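Local coordinates for protein beta subunit of photoactivated adenylyl cyclase (Beggiatoa sp. PS, PDB 5M2A) that probably makes cyclic AMP from ATP in response to blue light, which it senses through a flavin-binding BLUF domain joined to an adenylyl cyclase domain, at residues Y10-S15 against D72-I77; T40-Y45 against P92-K97; Q47-Q52 against T118-H123. One frame throughout, in Å; residues are numbered along the deposited sequence.

From the N terminus, strand 5-14 supplies the first half of contact 1, strand 40-46 that of contact 2 and strand 49-55 that of contact 3. The second halves follow in the same order: 72-77 returns to 10-15, 92-97 to 40-45, and 118-123 to 47-52. The three loops therefore all cross, each starting before the previous one has closed. Strand 49-55 lies between 5-14 and 40-46 in the same mixed sheet, so contact 1 and contact 2 add chain on either side of that strand, while contact 3 lays helix 110-129 across the sheet. Contacts 1 and 3 meet where Tyr10 reaches Gln52 beside the flavin; contacts 2 and 3 meet at Met96 and Gln52.

Contact 1 (Y10-S15 against D72-I77); sequences YISKIS and DRHTNI. With FMN (flavin mononucleotide), chain F.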
loop_
_atom_site.group_PDB
_atom_site.type_symbol
_atom_site.label_atom_id
_atom_site.label_comp_id
_atom_site.label_asym_id
_atom_site.label_seq_id
_atom_site.Cartn_x
_atom_site.Cartn_y
_atom_site.Cartn_z
ATOM N N TYR A 10 -1.699 -14.256 -17.943
ATOM C CA TYR A 10 -2.641 -13.661 -17.010
ATOM C C TYR A 10 -3.148 -14.728 -16.059
ATOM O O TYR A 10 -3.066 -15.929 -16.329
ATOM C CB TYR A 10 -3.820 -12.978 -17.736
ATOM C CG TYR A 10 -4.851 -13.914 -18.326
ATOM C CD1 TYR A 10 -5.868 -14.453 -17.543
ATOM C CD2 TYR A 10 -4.816 -14.250 -19.673
ATOM C CE1 TYR A 10 -6.810 -15.315 -18.083
ATOM C CE2 TYR A 10 -5.754 -15.105 -20.220
ATOM C CZ TYR A 10 -6.748 -15.637 -19.422
ATOM O OH TYR A 10 -7.685 -16.492 -19.961
ATOM N N ILE A 11 -3.678 -14.263 -14.931
ATOM C CA ILE A 11 -4.380 -15.115 -13.987
ATOM C C ILE A 11 -5.792 -14.571 -13.804
ATOM O O ILE A 11 -6.074 -13.392 -14.042
ATOM C CB ILE A 11 -3.655 -15.202 -12.637
ATOM C CG1 ILE A 11 -3.447 -13.803 -12.066
ATOM C CG2 ILE A 11 -2.329 -15.897 -12.806
ATOM C CD1 ILE A 11 -2.723 -13.805 -10.745
ATOM N N SER A 12 -6.685 -15.453 -13.374
ATOM C CA SER A 12 -8.073 -15.067 -13.178
ATOM C C SER A 12 -8.710 -15.985 -12.150
ATOM O O SER A 12 -8.196 -17.061 -11.836
ATOM C CB SER A 12 -8.854 -15.109 -14.493
ATOM O OG SER A 12 -9.071 -16.446 -14.897
ATOM N N LYS A 13 -9.842 -15.531 -11.623
ATOM C CA LYS A 13 -10.672 -16.311 -10.718
ATOM C C LYS A 13 -11.809 -16.942 -11.505
ATOM O O LYS A 13 -12.548 -16.242 -12.201
ATOM C CB LYS A 13 -11.236 -15.435 -9.596
ATOM C CG LYS A 13 -12.055 -16.196 -8.573
ATOM C CD LYS A 13 -12.543 -15.271 -7.460
ATOM C CE LYS A 13 -13.383 -16.018 -6.444
ATOM N NZ LYS A 13 -13.872 -15.131 -5.346
ATOM N N ILE A 14 -11.942 -18.260 -11.390
ATOM C CA ILE A 14 -13.034 -18.965 -12.048
ATOM C C ILE A 14 -14.353 -18.543 -11.417
ATOM O O ILE A 14 -14.519 -18.600 -10.193
ATOM C CB ILE A 14 -12.825 -20.482 -11.948
ATOM C CG1 ILE A 14 -11.419 -20.848 -12.429
ATOM C CG2 ILE A 14 -13.895 -21.215 -12.729
ATOM C CD1 ILE A 14 -11.076 -22.315 -12.264
ATOM N N SER A 15 -15.301 -18.119 -12.255
ATOM C CA SER A 15 -16.603 -17.669 -11.769
ATOM C C SER A 15 -17.403 -18.853 -11.239
ATOM O O SER A 15 -17.708 -19.787 -11.987
ATOM C CB SER A 15 -17.373 -16.970 -12.886
ATOM O OG SER A 15 -16.731 -15.775 -13.289
ATOM N N ASP A 72 -17.830 -14.457 -19.301
ATOM C CA ASP A 72 -18.594 -14.584 -18.064
ATOM C C ASP A 72 -18.017 -15.617 -17.106
ATOM O O ASP A 72 -18.393 -15.624 -15.931
ATOM C CB ASP A 72 -20.043 -14.970 -18.374
ATOM C CG ASP A 72 -20.910 -13.779 -18.723
ATOM O OD1 ASP A 72 -21.494 -13.180 -17.795
ATOM O OD2 ASP A 72 -21.017 -13.447 -19.922
ATOM N N ARG A 73 -17.135 -16.493 -17.573
ATOM C CA ARG A 73 -16.727 -17.653 -16.792
ATOM C C ARG A 73 -15.551 -17.378 -15.867
ATOM O O ARG A 73 -15.145 -18.276 -15.123
ATOM C CB ARG A 73 -16.403 -18.821 -17.733
ATOM C CG ARG A 73 -17.643 -19.431 -18.381
ATOM C CD ARG A 73 -17.301 -20.354 -19.551
ATOM N NE ARG A 73 -16.925 -19.600 -20.745
ATOM C CZ ARG A 73 -16.837 -20.123 -21.965
ATOM N NH1 ARG A 73 -17.102 -21.407 -22.157
ATOM N NH2 ARG A 73 -16.493 -19.359 -22.995
ATOM N N HIS A 74 -15.001 -16.167 -15.876
ATOM C CA HIS A 74 -13.955 -15.839 -14.920
ATOM C C HIS A 74 -13.995 -14.347 -14.616
ATOM O O HIS A 74 -14.654 -13.564 -15.307
ATOM C CB HIS A 74 -12.569 -16.288 -15.419
ATOM C CG HIS A 74 -12.123 -15.624 -16.685
ATOM N ND1 HIS A 74 -10.804 -15.615 -17.087
ATOM C CD2 HIS A 74 -12.809 -14.952 -17.639
ATOM C CE1 HIS A 74 -10.697 -14.966 -18.232
ATOM N NE2 HIS A 74 -11.900 -14.553 -18.589
ATOM N N THR A 75 -13.298 -13.966 -13.548
ATOM C CA THR A 75 -13.347 -12.607 -13.029
ATOM C C THR A 75 -12.017 -12.308 -12.352
ATOM O O THR A 75 -11.148 -13.177 -12.249
ATOM C CB THR A 75 -14.521 -12.430 -12.060
ATOM O OG1 THR A 75 -14.668 -11.041 -11.734
ATOM C CG2 THR A 75 -14.272 -13.220 -10.783
ATOM N N ASN A 76 -11.868 -11.068 -11.876
ATOM C CA ASN A 76 -10.621 -10.598 -11.264
ATOM C C ASN A 76 -9.424 -10.958 -12.140
ATOM O O ASN A 76 -8.465 -11.606 -11.710
ATOM C CB ASN A 76 -10.455 -11.148 -9.846
ATOM C CG ASN A 76 -9.372 -10.420 -9.056
ATOM O OD1 ASN A 76 -8.808 -10.955 -8.096
ATOM N ND2 ASN A 76 -9.070 -9.194 -9.468
ATOM N N ILE A 77 -9.492 -10.531 -13.394
ATOM C CA ILE A 77 -8.453 -10.859 -14.364
ATOM C C ILE A 77 -7.290 -9.890 -14.213
ATOM O O ILE A 77 -7.475 -8.668 -14.214
ATOM C CB ILE A 77 -9.022 -10.829 -15.790
ATOM C CG1 ILE A 77 -10.189 -11.814 -15.910
ATOM C CG2 ILE A 77 -7.921 -11.137 -16.802
ATOM C CD1 ILE A 77 -11.051 -11.588 -17.136
HETATM N N1 FMN F . -11.240 -18.357 -26.761
HETATM C C2 FMN F . -10.309 -18.509 -27.770
HETATM O O2 FMN F . -10.651 -18.393 -28.942
HETATM N N3 FMN F . -8.989 -18.775 -27.471
HETATM C C4 FMN F . -8.596 -18.897 -26.155
HETATM O O4 FMN F . -7.421 -19.139 -25.881
HETATM C C4A FMN F . -9.525 -18.749 -25.139
HETATM N N5 FMN F . -9.116 -18.877 -23.834
HETATM C C5A FMN F . -10.024 -18.731 -22.818
HETATM C C6 FMN F . -9.596 -18.861 -21.508
HETATM C C7 FMN F . -10.502 -18.717 -20.469
HETATM C C7M FMN F . -10.015 -18.865 -19.059
HETATM C C8 FMN F . -11.840 -18.445 -20.747
HETATM C C8M FMN F . -12.830 -18.287 -19.633
HETATM C C9 FMN F . -12.269 -18.313 -22.065
HETATM C C9A FMN F . -11.359 -18.454 -23.105
HETATM N N10 FMN F . -11.775 -18.322 -24.414
HETATM C C10 FMN F . -10.857 -18.475 -25.438
HETATM C "C1'" FMN F . -13.228 -18.046 -24.697
HETATM C "C2'" FMN F . -13.503 -16.677 -25.303
HETATM O "O2'" FMN F . -13.695 -15.742 -24.267
HETATM C "C3'" FMN F . -14.767 -16.764 -26.148
HETATM O "O3'" FMN F . -15.774 -17.413 -25.399
HETATM C "C4'" FMN F . -14.499 -17.556 -27.424
HETATM O "O4'" FMN F . -13.470 -16.933 -28.158
HETATM C "C5'" FMN F . -15.746 -17.647 -28.296
HETATM O "O5'" FMN F . -16.150 -16.343 -28.647
HETATM P P FMN F . -17.282 -16.106 -29.763
HETATM O O1P FMN F . -16.638 -16.251 -31.121
HETATM O O2P FMN F . -18.373 -17.143 -29.599
HETATM O O3P FMN F . -17.855 -14.717 -29.601
#
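Ser12 and His74 meet on the tight side of this antiparallel pairing, with Ser12 OG 2.9 Å from His74 ND1, at the edge of the imidazole and in its plane; either could donate this hydrogen bond. In His74, chi1 62° swings the ring over beside Ser12 and chi2 162° turns ND1 to it. The ring is sandwiched: Ile77 CD1 lies over the rim of one face, and the flavin methyl C8M sits over the centre of the other, 3.8 Å above the plane. Tyr10 CE1 comes to the ring edge, 3.9 Å from His74 CE1, while Tyr10 OH bonds to Gln52. His74 NE2 is held by the backbone oxygen of Ile68.

Lys13 and Thr75 form a hydrogen-bonded pair, Lys13 N to Thr75 O at 2.8 Å and Thr75 N to Lys13 O at 2.7 Å. Beyond it Ser15 adds a backbone bond, N to Arg73 O at 2.9 Å, and a side-chain bond, OG to Asp72 O at 3.1 Å.

The other face of the pair is loose. Lys13 and Thr75 touch there through CB and CG2, then the lysine leads away. At the open end of the pairing the Asp72 side chain is poorly ordered.

Arg73, salt-bridged to Asp71, reaches back to the flavin ribityl; it, Tyr10 and His74 edge the BLUF flavin pocket. An alanine in place of His74 would probably leave Ser12 OG without its partner and open a gap between Ile77 and the flavin methyl. With both imidazole nitrogens bonded and both faces packed, the ring is probably held against turning.

Contact 2 (T40-Y45 against P92-K97); sequences TGVLLY and PNWAMK
Gly41 and Leu43 clasp Lys97 between them, a parallel strand pairing in the sheet of the BLUF domain, whose fold is of the ferredoxin-like kind. Three backbone hydrogen bonds set the register. Lys97 N gives to Gly41 O at 3.1 Å and Leu43 N gives to Lys97 O at 2.7 Å, which puts Val42 beside Lys97. Upstream of this ladder, where the chain is still irregular, Gly41 N gives to Trp94 O at 3.0 Å.

Weaker CA-H...O contacts fill in between these bonds: Thr40 CA points at Ala95 O, Met96 CA at Gly41 O, and Val42 CA at Lys97 O. Thr40 turns its hydroxyl elsewhere, to Arg89 and Glu55.

Apolar and aromatic contacts lie beside the ladder. The Val42 methyl CG1 comes to the edge of the Trp94 indole near CE3, although valine is modelled in two conformers and the closeness is doubtful. The lysine chain, bent at its middle torsions, folds over one face of the indole, with Lys97 CE 3.6 Å above the plane toward the rim. The Phe91 ring meets the same tryptophan with nearly parallel planes, and Pro111 and Met108 of the second subunit pack on Val42 and Trp94, so this edge also belongs to the dimer.

Met96 makes the sulfur contacts, and its side chain is about 4 Å from the flavin. CG leaves anti to the backbone N (chi1 -178°), then the chain curls back over the strand, with SD 3.8 Å from Leu43 CB. Glycine fits at 41 because a CB there would jam against the Thr40 carbonyl oxygen and lie close to the Met96 methyl; as built, Met96 CE rests 3.5 Å from Gly41 C.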
loop_
_atom_site.group_PDB
_atom_site.type_symbol
_atom_site.label_atom_id
_atom_site.label_comp_id
_atom_site.label_asym_id
_atom_site.label_seq_id
_atom_site.Cartn_x
_atom_site.Cartn_y
_atom_site.Cartn_z
ATOM N N THR A 40 -1.005 -19.851 -30.187
ATOM C CA THR A 40 -0.662 -21.008 -29.383
ATOM C C THR A 40 -0.627 -20.602 -27.915
ATOM O O THR A 40 -0.565 -19.416 -27.577
ATOM C CB THR A 40 0.683 -21.608 -29.809
ATOM O OG1 THR A 40 1.693 -20.594 -29.802
ATOM C CG2 THR A 40 0.583 -22.225 -31.210
ATOM N N GLY A 41 -0.688 -21.592 -27.041
ATOM C CA GLY A 41 -0.595 -21.314 -25.622
ATOM C C GLY A 41 -1.058 -22.477 -24.777
ATOM O O GLY A 41 -1.277 -23.590 -25.258
ATOM N N VAL A 42 -1.172 -22.196 -23.476
ATOM C CA VAL A 42 -1.562 -23.183 -22.483
ATOM C C VAL A 42 -2.551 -22.553 -21.525
ATOM O O VAL A 42 -2.475 -21.356 -21.221
ATOM C CB VAL A 42 -0.354 -23.746 -21.691
ATOM C CG1 VAL A 42 0.555 -24.520 -22.596
ATOM C CG2 VAL A 42 0.414 -22.629 -21.011
ATOM N N LEU A 43 -3.487 -23.360 -21.045
ATOM C CA LEU A 43 -4.461 -22.947 -20.042
ATOM C C LEU A 43 -4.382 -23.934 -18.890
ATOM O O LEU A 43 -4.664 -25.122 -19.072
ATOM C CB LEU A 43 -5.877 -22.897 -20.622
ATOM C CG LEU A 43 -7.011 -22.587 -19.644
ATOM C CD1 LEU A 43 -6.842 -21.182 -19.069
ATOM C CD2 LEU A 43 -8.365 -22.749 -20.337
ATOM N N LEU A 44 -3.973 -23.456 -17.721
ATOM C CA LEU A 44 -3.904 -24.265 -16.514
ATOM C C LEU A 44 -4.958 -23.788 -15.524
ATOM O O LEU A 44 -5.240 -22.592 -15.424
ATOM C CB LEU A 44 -2.522 -24.178 -15.854
ATOM C CG LEU A 44 -1.415 -25.145 -16.274
ATOM C CD1 LEU A 44 -0.912 -24.789 -17.640
ATOM C CD2 LEU A 44 -0.277 -25.109 -15.268
ATOM N N TYR A 45 -5.547 -24.725 -14.788
ATOM C CA TYR A 45 -6.404 -24.306 -13.690
ATOM C C TYR A 45 -6.090 -25.111 -12.440
ATOM O O TYR A 45 -5.710 -26.284 -12.505
ATOM C CB TYR A 45 -7.902 -24.364 -14.037
ATOM C CG TYR A 45 -8.447 -25.678 -14.523
ATOM C CD1 TYR A 45 -8.212 -26.114 -15.822
ATOM C CD2 TYR A 45 -9.257 -26.453 -13.707
ATOM C CE1 TYR A 45 -8.735 -27.302 -16.278
ATOM C CE2 TYR A 45 -9.786 -27.646 -14.154
ATOM C CZ TYR A 45 -9.524 -28.062 -15.444
ATOM O OH TYR A 45 -10.052 -29.250 -15.896
ATOM N N PRO A 92 4.840 -24.030 -29.609
ATOM C CA PRO A 92 4.504 -23.976 -31.040
ATOM C C PRO A 92 3.538 -25.054 -31.498
ATOM O O PRO A 92 2.908 -24.890 -32.549
ATOM C CB PRO A 92 5.870 -24.136 -31.723
ATOM C CG PRO A 92 6.688 -24.899 -30.734
ATOM C CD PRO A 92 6.243 -24.410 -29.381
ATOM N N ASN A 93 3.398 -26.149 -30.750
ATOM C CA ASN A 93 2.588 -27.280 -31.180
ATOM C C ASN A 93 1.215 -27.321 -30.524
ATOM O O ASN A 93 0.437 -28.236 -30.809
ATOM C CB ASN A 93 3.325 -28.594 -30.898
ATOM C CG ASN A 93 4.698 -28.643 -31.538
ATOM O OD1 ASN A 93 4.856 -28.358 -32.725
ATOM N ND2 ASN A 93 5.702 -28.996 -30.747
ATOM N N TRP A 94 0.895 -26.362 -29.657
ATOM C CA TRP A 94 -0.358 -26.369 -28.906
ATOM C C TRP A 94 -1.158 -25.121 -29.255
ATOM O O TRP A 94 -0.843 -24.032 -28.771
ATOM C CB TRP A 94 -0.096 -26.424 -27.408
ATOM C CG TRP A 94 0.641 -27.638 -26.934
ATOM C CD1 TRP A 94 0.745 -28.842 -27.565
ATOM C CD2 TRP A 94 1.380 -27.760 -25.713
ATOM N NE1 TRP A 94 1.507 -29.710 -26.811
ATOM C CE2 TRP A 94 1.907 -29.066 -25.668
ATOM C CE3 TRP A 94 1.651 -26.889 -24.654
ATOM C CZ2 TRP A 94 2.688 -29.522 -24.604
ATOM C CZ3 TRP A 94 2.426 -27.344 -23.595
ATOM C CH2 TRP A 94 2.933 -28.647 -23.579
ATOM N N ALA A 95 -2.195 -25.273 -30.081
ATOM C CA ALA A 95 -3.129 -24.172 -30.299
ATOM C C ALA A 95 -3.684 -23.675 -28.967
ATOM O O ALA A 95 -3.721 -22.466 -28.698
ATOM C CB ALA A 95 -4.256 -24.623 -31.227
ATOM N N MET A 96 -4.119 -24.607 -28.119
ATOM C CA MET A 96 -4.426 -24.309 -26.723
ATOM C C MET A 96 -4.449 -25.604 -25.922
ATOM O O MET A 96 -5.410 -26.376 -26.001
ATOM C CB MET A 96 -5.762 -23.572 -26.592
ATOM C CG MET A 96 -6.105 -23.182 -25.151
ATOM S SD MET A 96 -4.711 -22.497 -24.231
ATOM C CE MET A 96 -4.244 -21.106 -25.263
ATOM N N LYS A 97 -3.391 -25.859 -25.167
ATOM C CA LYS A 97 -3.309 -27.049 -24.333
ATOM C C LYS A 97 -3.900 -26.732 -22.967
ATOM O O LYS A 97 -3.458 -25.791 -22.304
ATOM C CB LYS A 97 -1.859 -27.515 -24.198
ATOM C CG LYS A 97 -1.614 -28.512 -23.080
ATOM C CD LYS A 97 -2.105 -29.883 -23.450
ATOM C CE LYS A 97 -1.203 -30.513 -24.489
ATOM N NZ LYS A 97 -1.761 -31.787 -25.014
#

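Contact 3 (Q47-Q52 against T118-H123); sequences QGLFFQ and TITQSH. With FMN (flavin mononucleotide), chain F.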
loop_
_atom_site.group_PDB
_atom_site.type_symbol
_atom_site.label_atom_id
_atom_site.label_comp_id
_atom_site.label_asym_id
_atom_site.label_seq_id
_atom_site.Cartn_x
_atom_site.Cartn_y
_atom_site.Cartn_z
ATOM N N GLN A 47 -7.419 -24.972 -8.196
ATOM C CA GLN A 47 -8.100 -24.439 -7.014
ATOM C C GLN A 47 -8.780 -23.103 -7.320
ATOM O O GLN A 47 -8.483 -22.065 -6.722
ATOM C CB GLN A 47 -7.117 -24.295 -5.849
ATOM C CG GLN A 47 -6.334 -25.557 -5.547
ATOM C CD GLN A 47 -7.209 -26.656 -5.004
ATOM O OE1 GLN A 47 -7.913 -26.466 -4.010
ATOM N NE2 GLN A 47 -7.185 -27.815 -5.658
ATOM N N GLY A 48 -9.695 -23.145 -8.282
ATOM C CA GLY A 48 -10.494 -21.980 -8.597
ATOM C C GLY A 48 -9.758 -20.853 -9.279
ATOM O O GLY A 48 -10.276 -19.735 -9.332
ATOM N N LEU A 49 -8.561 -21.106 -9.805
ATOM C CA LEU A 49 -7.801 -20.093 -10.520
ATOM C C LEU A 49 -7.469 -20.590 -11.920
ATOM O O LEU A 49 -7.198 -21.775 -12.116
ATOM C CB LEU A 49 -6.517 -19.735 -9.765
ATOM C CG LEU A 49 -6.752 -19.052 -8.412
ATOM C CD1 LEU A 49 -5.442 -18.715 -7.727
ATOM C CD2 LEU A 49 -7.608 -17.808 -8.580
ATOM N N PHE A 50 -7.523 -19.680 -12.889
ATOM C CA PHE A 50 -7.059 -19.929 -14.248
ATOM C C PHE A 50 -5.695 -19.274 -14.436
ATOM O O PHE A 50 -5.440 -18.186 -13.914
ATOM C CB PHE A 50 -8.030 -19.356 -15.286
ATOM C CG PHE A 50 -9.230 -20.216 -15.568
ATOM C CD1 PHE A 50 -9.103 -21.577 -15.768
ATOM C CD2 PHE A 50 -10.495 -19.646 -15.664
ATOM C CE1 PHE A 50 -10.212 -22.361 -16.046
ATOM C CE2 PHE A 50 -11.607 -20.424 -15.943
ATOM C CZ PHE A 50 -11.464 -21.783 -16.132
ATOM N N PHE A 51 -4.825 -19.944 -15.185
ATOM C CA PHE A 51 -3.563 -19.382 -15.649
ATOM C C PHE A 51 -3.552 -19.571 -17.154
ATOM O O PHE A 51 -3.785 -20.684 -17.623
ATOM C CB PHE A 51 -2.337 -20.099 -15.046
ATOM C CG PHE A 51 -2.374 -20.249 -13.547
ATOM C CD1 PHE A 51 -3.285 -21.100 -12.941
ATOM C CD2 PHE A 51 -1.467 -19.579 -12.749
ATOM C CE1 PHE A 51 -3.311 -21.246 -11.559
ATOM C CE2 PHE A 51 -1.500 -19.733 -11.368
ATOM C CZ PHE A 51 -2.419 -20.569 -10.782
ATOM N N GLN A 52 -3.290 -18.516 -17.916
ATOM C CA GLN A 52 -3.215 -18.727 -19.353
ATOM C C GLN A 52 -2.049 -17.967 -19.959
ATOM O O GLN A 52 -1.770 -16.827 -19.589
ATOM C CB GLN A 52 -4.520 -18.344 -20.068
ATOM C CG GLN A 52 -4.586 -18.920 -21.511
ATOM C CD GLN A 52 -5.939 -18.736 -22.171
ATOM O OE1 GLN A 52 -6.697 -17.825 -21.825
ATOM N NE2 GLN A 52 -6.251 -19.599 -23.130
ATOM N N THR A 118 0.298 -21.828 -3.519
ATOM C CA THR A 118 0.605 -20.956 -2.391
ATOM C C THR A 118 1.001 -19.561 -2.854
ATOM O O THR A 118 0.498 -18.557 -2.332
ATOM C CB THR A 118 1.716 -21.578 -1.545
ATOM O OG1 THR A 118 1.232 -22.782 -0.941
ATOM C CG2 THR A 118 2.173 -20.616 -0.452
ATOM N N ILE A 119 1.892 -19.473 -3.845
ATOM C CA ILE A 119 2.393 -18.164 -4.265
ATOM C C ILE A 119 1.309 -17.378 -4.991
ATOM O O ILE A 119 1.203 -16.153 -4.839
ATOM C CB ILE A 119 3.663 -18.319 -5.125
ATOM C CG1 ILE A 119 4.321 -16.958 -5.374
ATOM C CG2 ILE A 119 3.356 -18.983 -6.452
ATOM C CD1 ILE A 119 5.008 -16.392 -4.166
ATOM N N THR A 120 0.479 -18.061 -5.781
ATOM C CA THR A 120 -0.575 -17.359 -6.504
ATOM C C THR A 120 -1.633 -16.833 -5.549
ATOM O O THR A 120 -2.084 -15.692 -5.684
ATOM C CB THR A 120 -1.200 -18.272 -7.558
ATOM O OG1 THR A 120 -0.175 -18.781 -8.415
ATOM C CG2 THR A 120 -2.191 -17.490 -8.406
ATOM N N GLN A 121 -2.033 -17.643 -4.573
ATOM C CA GLN A 121 -3.013 -17.190 -3.597
ATOM C C GLN A 121 -2.471 -16.026 -2.778
ATOM O O GLN A 121 -3.200 -15.069 -2.479
ATOM C CB GLN A 121 -3.419 -18.360 -2.705
ATOM C CG GLN A 121 -4.327 -19.340 -3.427
ATOM C CD GLN A 121 -4.623 -20.596 -2.627
ATOM O OE1 GLN A 121 -3.964 -20.886 -1.626
ATOM N NE2 GLN A 121 -5.617 -21.352 -3.071
ATOM N N SER A 122 -1.192 -16.085 -2.417
ATOM C CA SER A 122 -0.554 -14.951 -1.753
ATOM C C SER A 122 -0.516 -13.727 -2.660
ATOM O O SER A 122 -0.779 -12.604 -2.211
ATOM C CB SER A 122 0.855 -15.341 -1.304
ATOM O OG SER A 122 1.481 -14.293 -0.589
ATOM N N HIS A 123 -0.193 -13.928 -3.940
ATOM C CA HIS A 123 -0.173 -12.834 -4.904
ATOM C C HIS A 123 -1.510 -12.107 -4.937
ATOM O O HIS A 123 -1.562 -10.868 -4.931
ATOM C CB HIS A 123 0.180 -13.401 -6.288
ATOM C CG HIS A 123 0.479 -12.364 -7.332
ATOM N ND1 HIS A 123 -0.502 -11.642 -7.980
ATOM C CD2 HIS A 123 1.652 -11.967 -7.876
ATOM C CE1 HIS A 123 0.056 -10.832 -8.865
ATOM N NE2 HIS A 123 1.365 -11.006 -8.817
HETATM N N1 FMN F . -11.240 -18.357 -26.761
HETATM C C2 FMN F . -10.309 -18.509 -27.770
HETATM O O2 FMN F . -10.651 -18.393 -28.942
HETATM N N3 FMN F . -8.989 -18.775 -27.471
HETATM C C4 FMN F . -8.596 -18.897 -26.155
HETATM O O4 FMN F . -7.421 -19.139 -25.881
HETATM C C4A FMN F . -9.525 -18.749 -25.139
HETATM N N5 FMN F . -9.116 -18.877 -23.834
HETATM C C5A FMN F . -10.024 -18.731 -22.818
HETATM C C6 FMN F . -9.596 -18.861 -21.508
HETATM C C7 FMN F . -10.502 -18.717 -20.469
HETATM C C7M FMN F . -10.015 -18.865 -19.059
HETATM C C8 FMN F . -11.840 -18.445 -20.747
HETATM C C8M FMN F . -12.830 -18.287 -19.633
HETATM C C9 FMN F . -12.269 -18.313 -22.065
HETATM C C9A FMN F . -11.359 -18.454 -23.105
HETATM N N10 FMN F . -11.775 -18.322 -24.414
HETATM C C10 FMN F . -10.857 -18.475 -25.438
HETATM C "C1'" FMN F . -13.228 -18.046 -24.697
HETATM C "C2'" FMN F . -13.503 -16.677 -25.303
HETATM O "O2'" FMN F . -13.695 -15.742 -24.267
HETATM C "C3'" FMN F . -14.767 -16.764 -26.148
HETATM O "O3'" FMN F . -15.774 -17.413 -25.399
HETATM C "C4'" FMN F . -14.499 -17.556 -27.424
HETATM O "O4'" FMN F . -13.470 -16.933 -28.158
HETATM C "C5'" FMN F . -15.746 -17.647 -28.296
HETATM O "O5'" FMN F . -16.150 -16.343 -28.647
HETATM P P FMN F . -17.282 -16.106 -29.763
HETATM O O1P FMN F . -16.638 -16.251 -31.121
HETATM O O2P FMN F . -18.373 -17.143 -29.599
HETATM O O3P FMN F . -17.855 -14.717 -29.601
#
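Leu49 and Thr120 are brought together by their first torsions. Leu49 CG lies anti to its carbonyl carbon (chi1 -66°), and from there CD1 reaches out toward the helix; in Thr120 (chi1 -55°) the methyl CG2 is anti to the backbone N and OG1 anti to the carbonyl carbon, so the two branches meet different partners. The two side chains slide past each other in opposite directions, with Leu49 CD1 3.5 Å from Thr120 CG2. The hydroxyl goes to the edge of the Phe51 ring: Thr120 OG1 lies in the ring plane, 3.4 Å from Phe51 CE2. Its hydrogen bond is made one turn back, to the backbone oxygen of Leu116, so that the ring edge packs against a hydroxyl already paired within its own helix. At the exposed end Gln47 and Gln121 come only loosely together.

The strand alternates. Leu49 and Phe51 serve the helix, while Phe50 and Gln52 point to the other face and hold the flavin. The Phe50 ring has the methyl C7M of FMN over one face, 3.5 Å above the plane and toward the rim. The extended Gln52 chain carries NE2 to FMN N5 at 3.0 Å, with a weak second bond to O4. One layer of sheet thus lies between the flavin of the BLUF domain and the helix.

Segment 118-123 of helix 110-129 runs across 49-52 at 103°, the two short axes 11.0 Å apart at their closest. Around this crossing, Leu115 of the second subunit also packs on Phe51, Ile119 of that subunit packs on Thr120, and strands 5-14 and 40-46 flank strand 49-55 on its two sides.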